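O-phospho-L-seryl-tRNA:Cys-tRNA synthase (Methanocaldococcus jannaschii DSM 2661, PDB 5X6B) converts O-phosphoseryl-tRNA(Cys) into cysteinyl-tRNA(Cys), probably through pyridoxal phosphate chemistry in a tRNA-dependent route to cysteine. Local coordinates at residues B[196-201]-B[225-230]; B[175-180]-B[213-218]. All coordinates share one frame; numbering follows the deposited sequence.

How the contacts relate
The chain first passes through 175-180, which leads into helix 179-188. It then enters the central sheet at 196-201, forms helix 212-221 and returns to the sheet at 225-230. Contact 2 joins the first and third of these segments, closing a loop of 32 residues. Contact 1 joins the second and fourth, closing one of 23. The two loops therefore cross; neither is nested in the other. Contact 1 sets two neighbouring strands edge to edge, and contact 2 packs the turn into helix 179-188 and helix 212-221 on one face of that sheet. The two meet directly: Tyr180 OH probably donates a hydrogen bond to Leu198 O, and Val215 packs against Phe226.

Contact 1 of 2, residues B[196-201]-B[225-230]; sequences LILLTH and PFLLNC
Ile197 pairs with Phe226 and Leu199 with Leu228 in two neighbouring parallel strands. They are the strands of a beta-alpha-beta unit crossed over by helix 212-221, in a mainly parallel sheet consistent with a fold-type I pyridoxal phosphate enzyme.

Five backbone bonds form the ladder. Ile197 N donates to Pro225 O at 2.7 Å, and Ile197 O accepts from Leu227 N. Leu199 likewise uses both its N and O, with Leu227 O and Asn229 N. The last rung, His201 N to Asn229 O, is 3.1 Å long, and its donor is tilted 34° from the carbonyl plane.

Apolar packing fills both faces. On the face toward helix 122-132, Leu198 and Leu227 lie side by side, with CD1 of Leu198 3.7 Å from CD2 of Leu227. On the other face the edge of the Phe226 ring meets the first strand: Leu199 CB lies in the ring plane, 3.6 Å from Phe226 CE1. Val215 of the crossover helix packs on this same face.

At the C-terminal end one ring, that of His201, packs against the second strand. Leu228 CG is anti to the backbone N (chi1 -179°), which carries the branch forward to His201. Leu228 CD2 sits over one face of the His201 ring, offset toward the rim, 4.2 Å from the centroid, a CH-pi contact. His201 ND1 is hydrogen-bonded to Thr233 OG1.

Polar side chains lie on the face of Leu198 and Leu227. Thr200 OG1 is hydrogen-bonded to Asp143 OD1. Beside it, Asn229 OD1 accepts from Ala231 N, while ND2 is hydrogen-bonded to N1 of the cofactor ring carried by modified Lys255.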
loop_
_atom_site.group_PDB
_atom_site.type_symbol
_atom_site.label_atom_id
_atom_site.label_comp_id
_atom_site.label_asym_id
_atom_site.label_seq_id
_atom_site.Cartn_x
_atom_site.Cartn_y
_atom_site.Cartn_z
ATOM N N LEU B 196 -12.847 27.835 11.231
ATOM C CA LEU B 196 -13.268 26.677 10.459
ATOM C C LEU B 196 -14.592 26.066 10.920
ATOM O O LEU B 196 -14.823 25.863 12.117
ATOM C CB LEU B 196 -12.174 25.607 10.503
ATOM C CG LEU B 196 -12.387 24.365 9.633
ATOM C CD1 LEU B 196 -12.435 24.751 8.166
ATOM C CD2 LEU B 196 -11.293 23.343 9.889
ATOM N N ILE B 197 -15.452 25.767 9.951
ATOM C CA ILE B 197 -16.658 24.987 10.206
ATOM C C ILE B 197 -16.463 23.540 9.743
ATOM O O ILE B 197 -16.079 23.288 8.597
ATOM C CB ILE B 197 -17.878 25.595 9.504
ATOM C CG1 ILE B 197 -18.090 27.029 9.980
ATOM C CG2 ILE B 197 -19.121 24.763 9.777
ATOM C CD1 ILE B 197 -19.164 27.753 9.228
ATOM N N LEU B 198 -16.729 22.597 10.642
ATOM C CA LEU B 198 -16.474 21.184 10.376
ATOM C C LEU B 198 -17.732 20.333 10.559
ATOM O O LEU B 198 -18.411 20.425 11.582
ATOM C CB LEU B 198 -15.352 20.674 11.290
ATOM C CG LEU B 198 -14.787 19.265 11.087
ATOM C CD1 LEU B 198 -13.304 19.251 11.423
ATOM C CD2 LEU B 198 -15.522 18.239 11.941
ATOM N N LEU B 199 -18.036 19.501 9.569
ATOM C CA LEU B 199 -19.169 18.587 9.672
ATOM C C LEU B 199 -18.750 17.139 9.428
ATOM O O LEU B 199 -18.265 16.793 8.350
ATOM C CB LEU B 199 -20.275 18.978 8.686
ATOM C CG LEU B 199 -21.464 18.011 8.617
ATOM C CD1 LEU B 199 -22.169 17.905 9.966
ATOM C CD2 LEU B 199 -22.439 18.424 7.524
ATOM N N THR B 200 -18.931 16.299 10.441
ATOM C CA THR B 200 -18.712 14.871 10.288
ATOM C C THR B 200 -19.839 14.305 9.435
ATOM O O THR B 200 -20.952 14.106 9.927
ATOM C CB THR B 200 -18.666 14.153 11.645
ATOM O OG1 THR B 200 -17.652 14.747 12.461
ATOM C CG2 THR B 200 -18.347 12.686 11.456
ATOM N N HIS B 201 -19.550 14.060 8.158
ATOM C CA HIS B 201 -20.583 13.692 7.184
ATOM C C HIS B 201 -21.361 12.449 7.603
ATOM O O HIS B 201 -22.584 12.403 7.479
ATOM C CB HIS B 201 -19.962 13.474 5.810
ATOM C CG HIS B 201 -20.944 13.564 4.688
ATOM N ND1 HIS B 201 -20.600 13.323 3.375
ATOM C CD2 HIS B 201 -22.262 13.875 4.679
ATOM C CE1 HIS B 201 -21.664 13.478 2.606
ATOM N NE2 HIS B 201 -22.685 13.814 3.374
ATOM N N PRO B 225 -14.718 29.206 6.300
ATOM C CA PRO B 225 -14.296 27.981 5.607
ATOM C C PRO B 225 -14.972 26.718 6.144
ATOM O O PRO B 225 -15.094 26.542 7.361
ATOM C CB PRO B 225 -12.788 27.941 5.863
ATOM C CG PRO B 225 -12.407 29.373 6.011
ATOM C CD PRO B 225 -13.565 30.032 6.705
ATOM N N PHE B 226 -15.400 25.854 5.225
ATOM C CA PHE B 226 -16.159 24.656 5.564
ATOM C C PHE B 226 -15.408 23.381 5.166
ATOM O O PHE B 226 -15.153 23.129 3.982
ATOM C CB PHE B 226 -17.536 24.711 4.889
ATOM C CG PHE B 226 -18.401 23.496 5.133
ATOM C CD1 PHE B 226 -18.461 22.901 6.383
ATOM C CD2 PHE B 226 -19.196 22.985 4.116
ATOM C CE1 PHE B 226 -19.268 21.794 6.606
ATOM C CE2 PHE B 226 -20.012 21.884 4.335
ATOM C CZ PHE B 226 -20.047 21.288 5.582
ATOM N N LEU B 227 -15.044 22.591 6.173
ATOM C CA LEU B 227 -14.440 21.281 5.953
ATOM C C LEU B 227 -15.445 20.169 6.230
ATOM O O LEU B 227 -15.955 20.040 7.346
ATOM C CB LEU B 227 -13.203 21.096 6.835
ATOM C CG LEU B 227 -12.734 19.650 7.030
ATOM C CD1 LEU B 227 -12.225 19.058 5.730
ATOM C CD2 LEU B 227 -11.670 19.567 8.110
ATOM N N LEU B 228 -15.727 19.368 5.209
ATOM C CA LEU B 228 -16.615 18.219 5.355
ATOM C C LEU B 228 -15.800 16.946 5.576
ATOM O O LEU B 228 -15.048 16.522 4.695
ATOM C CB LEU B 228 -17.513 18.078 4.123
ATOM C CG LEU B 228 -18.533 16.937 4.101
ATOM C CD1 LEU B 228 -19.518 17.040 5.255
ATOM C CD2 LEU B 228 -19.261 16.912 2.770
ATOM N N ASN B 229 -15.929 16.355 6.761
ATOM C CA ASN B 229 -15.219 15.116 7.064
ATOM C C ASN B 229 -15.875 13.931 6.378
ATOM O O ASN B 229 -16.797 13.320 6.917
ATOM C CB ASN B 229 -15.160 14.864 8.568
ATOM C CG ASN B 229 -14.366 13.620 8.915
ATOM O OD1 ASN B 229 -13.670 13.061 8.070
ATOM N ND2 ASN B 229 -14.471 13.175 10.162
ATOM N N CYS B 230 -15.384 13.602 5.192
ATOM C CA CYS B 230 -15.962 12.529 4.409
ATOM C C CYS B 230 -15.297 11.182 4.657
ATOM O O CYS B 230 -15.379 10.276 3.824
ATOM C CB CYS B 230 -15.897 12.878 2.934
ATOM S SG CYS B 230 -17.057 14.165 2.481
#

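Contact 2 of 2, residues B[175-180]-B[213-218]; sequences INLEGY and KKVGKI
The Tyr180 ring has Val215 CG1 over the centre of one face. This methyl is 3.8 Å from the ring centroid and only 3° off the ring normal, a CH-pi contact. At the ring edge, in plane, lies the carbonyl carbon of Leu177 from the same segment. The contact joins the entry into helix 179-188 to helix 212-221, the crossover helix of the beta-alpha-beta unit 194-200/212-221/226-229. Both pieces pack on one face of the mainly parallel sheet, next to strand 194-200.

Val215 uses its two methyls differently. While CG1 covers the ring, CG2 meets Leu177; the two side chains cross at about a right angle, and Leu177 CD2 is 3.7 Å from Val215 CG2. CG2 also reaches Tyr180 CE2. Leu199 of the sheet lies against Leu177, Tyr180 and Val215, so the cluster rests on strand 194-200.

The turn before the helix is type I, from Asn176 to Gly179. Asn176 OD1 accepts a weak capping bond from Gly179 N at 3.1 Å.

One turn further along the second helix, Ile218 closes the contact. Its chain is extended beyond CB (chi2 178°), which carries CD1 to 3.9 Å from Tyr180 CB and 3.3 Å from Leu177 O.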
loop_
_atom_site.group_PDB
_atom_site.type_symbol
_atom_site.label_atom_id
_atom_site.label_comp_id
_atom_site.label_asym_id
_atom_site.label_seq_id
_atom_site.Cartn_x
_atom_site.Cartn_y
_atom_site.Cartn_z
ATOM N N ILE B 175 -27.910 15.352 14.570
ATOM C CA ILE B 175 -27.351 16.691 14.714
ATOM C C ILE B 175 -28.293 17.784 14.206
ATOM O O ILE B 175 -28.872 17.666 13.125
ATOM C CB ILE B 175 -26.002 16.808 13.962
ATOM C CG1 ILE B 175 -24.973 15.851 14.564
ATOM C CG2 ILE B 175 -25.480 18.235 13.983
ATOM C CD1 ILE B 175 -24.741 16.056 16.041
ATOM N N ASN B 176 -28.442 18.843 14.998
ATOM C CA ASN B 176 -29.140 20.044 14.559
ATOM C C ASN B 176 -28.238 20.871 13.643
ATOM O O ASN B 176 -27.481 21.722 14.109
ATOM C CB ASN B 176 -29.584 20.874 15.768
ATOM C CG ASN B 176 -30.511 22.023 15.393
ATOM O OD1 ASN B 176 -30.628 22.399 14.226
ATOM N ND2 ASN B 176 -31.167 22.594 16.396
ATOM N N LEU B 177 -28.319 20.620 12.340
ATOM C CA LEU B 177 -27.446 21.296 11.384
ATOM C C LEU B 177 -27.689 22.804 11.362
ATOM O O LEU B 177 -26.777 23.589 11.100
ATOM C CB LEU B 177 -27.626 20.709 9.978
ATOM C CG LEU B 177 -27.209 19.245 9.817
ATOM C CD1 LEU B 177 -27.262 18.800 8.358
ATOM C CD2 LEU B 177 -25.827 19.013 10.401
ATOM N N GLU B 178 -28.921 23.203 11.650
ATOM C CA GLU B 178 -29.277 24.614 11.676
ATOM C C GLU B 178 -28.668 25.290 12.899
ATOM O O GLU B 178 -28.513 26.512 12.932
ATOM C CB GLU B 178 -30.798 24.785 11.664
ATOM C CG GLU B 178 -31.482 24.210 10.419
ATOM C CD GLU B 178 -31.678 22.701 10.478
ATOM O OE1 GLU B 178 -31.388 22.094 11.531
ATOM O OE2 GLU B 178 -32.120 22.118 9.465
ATOM N N GLY B 179 -28.306 24.483 13.893
ATOM C CA GLY B 179 -27.691 24.982 15.109
ATOM C C GLY B 179 -26.285 25.523 14.910
ATOM O O GLY B 179 -25.706 26.114 15.823
ATOM N N TYR B 180 -25.730 25.317 13.720
ATOM C CA TYR B 180 -24.409 25.838 13.394
ATOM C C TYR B 180 -24.407 27.358 13.436
ATOM O O TYR B 180 -23.428 27.968 13.866
ATOM C CB TYR B 180 -23.952 25.353 12.014
ATOM C CG TYR B 180 -23.131 24.084 12.052
ATOM C CD1 TYR B 180 -21.750 24.132 12.196
ATOM C CD2 TYR B 180 -23.735 22.839 11.943
ATOM C CE1 TYR B 180 -20.993 22.973 12.230
ATOM C CE2 TYR B 180 -22.990 21.676 11.975
ATOM C CZ TYR B 180 -21.620 21.747 12.119
ATOM O OH TYR B 180 -20.881 20.588 12.154
ATOM N N LYS B 213 -25.233 20.099 2.559
ATOM C CA LYS B 213 -25.485 21.324 1.807
ATOM C C LYS B 213 -25.952 22.449 2.721
ATOM O O LYS B 213 -25.614 23.614 2.510
ATOM C CB LYS B 213 -26.521 21.085 0.708
ATOM C CG LYS B 213 -26.673 22.258 -0.249
ATOM C CD LYS B 213 -27.564 21.911 -1.429
ATOM C CE LYS B 213 -27.594 23.037 -2.448
ATOM N NZ LYS B 213 -28.423 22.690 -3.635
ATOM N N LYS B 214 -26.725 22.092 3.742
ATOM C CA LYS B 214 -27.269 23.076 4.668
ATOM C C LYS B 214 -26.163 23.752 5.468
ATOM O O LYS B 214 -26.147 24.976 5.601
ATOM C CB LYS B 214 -28.290 22.423 5.606
ATOM C CG LYS B 214 -29.745 22.633 5.181
ATOM C CD LYS B 214 -30.001 24.066 4.703
ATOM C CE LYS B 214 -31.484 24.420 4.730
ATOM N NZ LYS B 214 -31.760 25.674 3.970
ATOM N N VAL B 215 -25.235 22.959 5.993
ATOM C CA VAL B 215 -24.100 23.512 6.724
ATOM C C VAL B 215 -23.209 24.287 5.763
ATOM O O VAL B 215 -22.565 25.262 6.140
ATOM C CB VAL B 215 -23.287 22.415 7.435
ATOM C CG1 VAL B 215 -22.183 23.029 8.269
ATOM C CG2 VAL B 215 -24.200 21.568 8.314
ATOM N N GLY B 216 -23.195 23.858 4.506
ATOM C CA GLY B 216 -22.463 24.563 3.473
ATOM C C GLY B 216 -23.048 25.940 3.226
ATOM O O GLY B 216 -22.315 26.916 3.069
ATOM N N LYS B 217 -24.375 26.022 3.200
ATOM C CA LYS B 217 -25.051 27.291 2.942
ATOM C C LYS B 217 -24.922 28.259 4.115
ATOM O O LYS B 217 -24.782 29.465 3.911
ATOM C CB LYS B 217 -26.524 27.057 2.603
ATOM C CG LYS B 217 -26.726 26.565 1.183
ATOM C CD LYS B 217 -28.182 26.638 0.750
ATOM C CE LYS B 217 -29.090 25.850 1.686
ATOM N NZ LYS B 217 -30.510 25.857 1.231
ATOM N N ILE B 218 -24.970 27.730 5.335
ATOM C CA ILE B 218 -24.686 28.523 6.524
ATOM C C ILE B 218 -23.271 29.099 6.465
ATOM O O ILE B 218 -23.055 30.279 6.746
ATOM C CB ILE B 218 -24.830 27.689 7.810
ATOM C CG1 ILE B 218 -26.256 27.153 7.945
ATOM C CG2 ILE B 218 -24.440 28.512 9.038
ATOM C CD1 ILE B 218 -26.461 26.282 9.172
#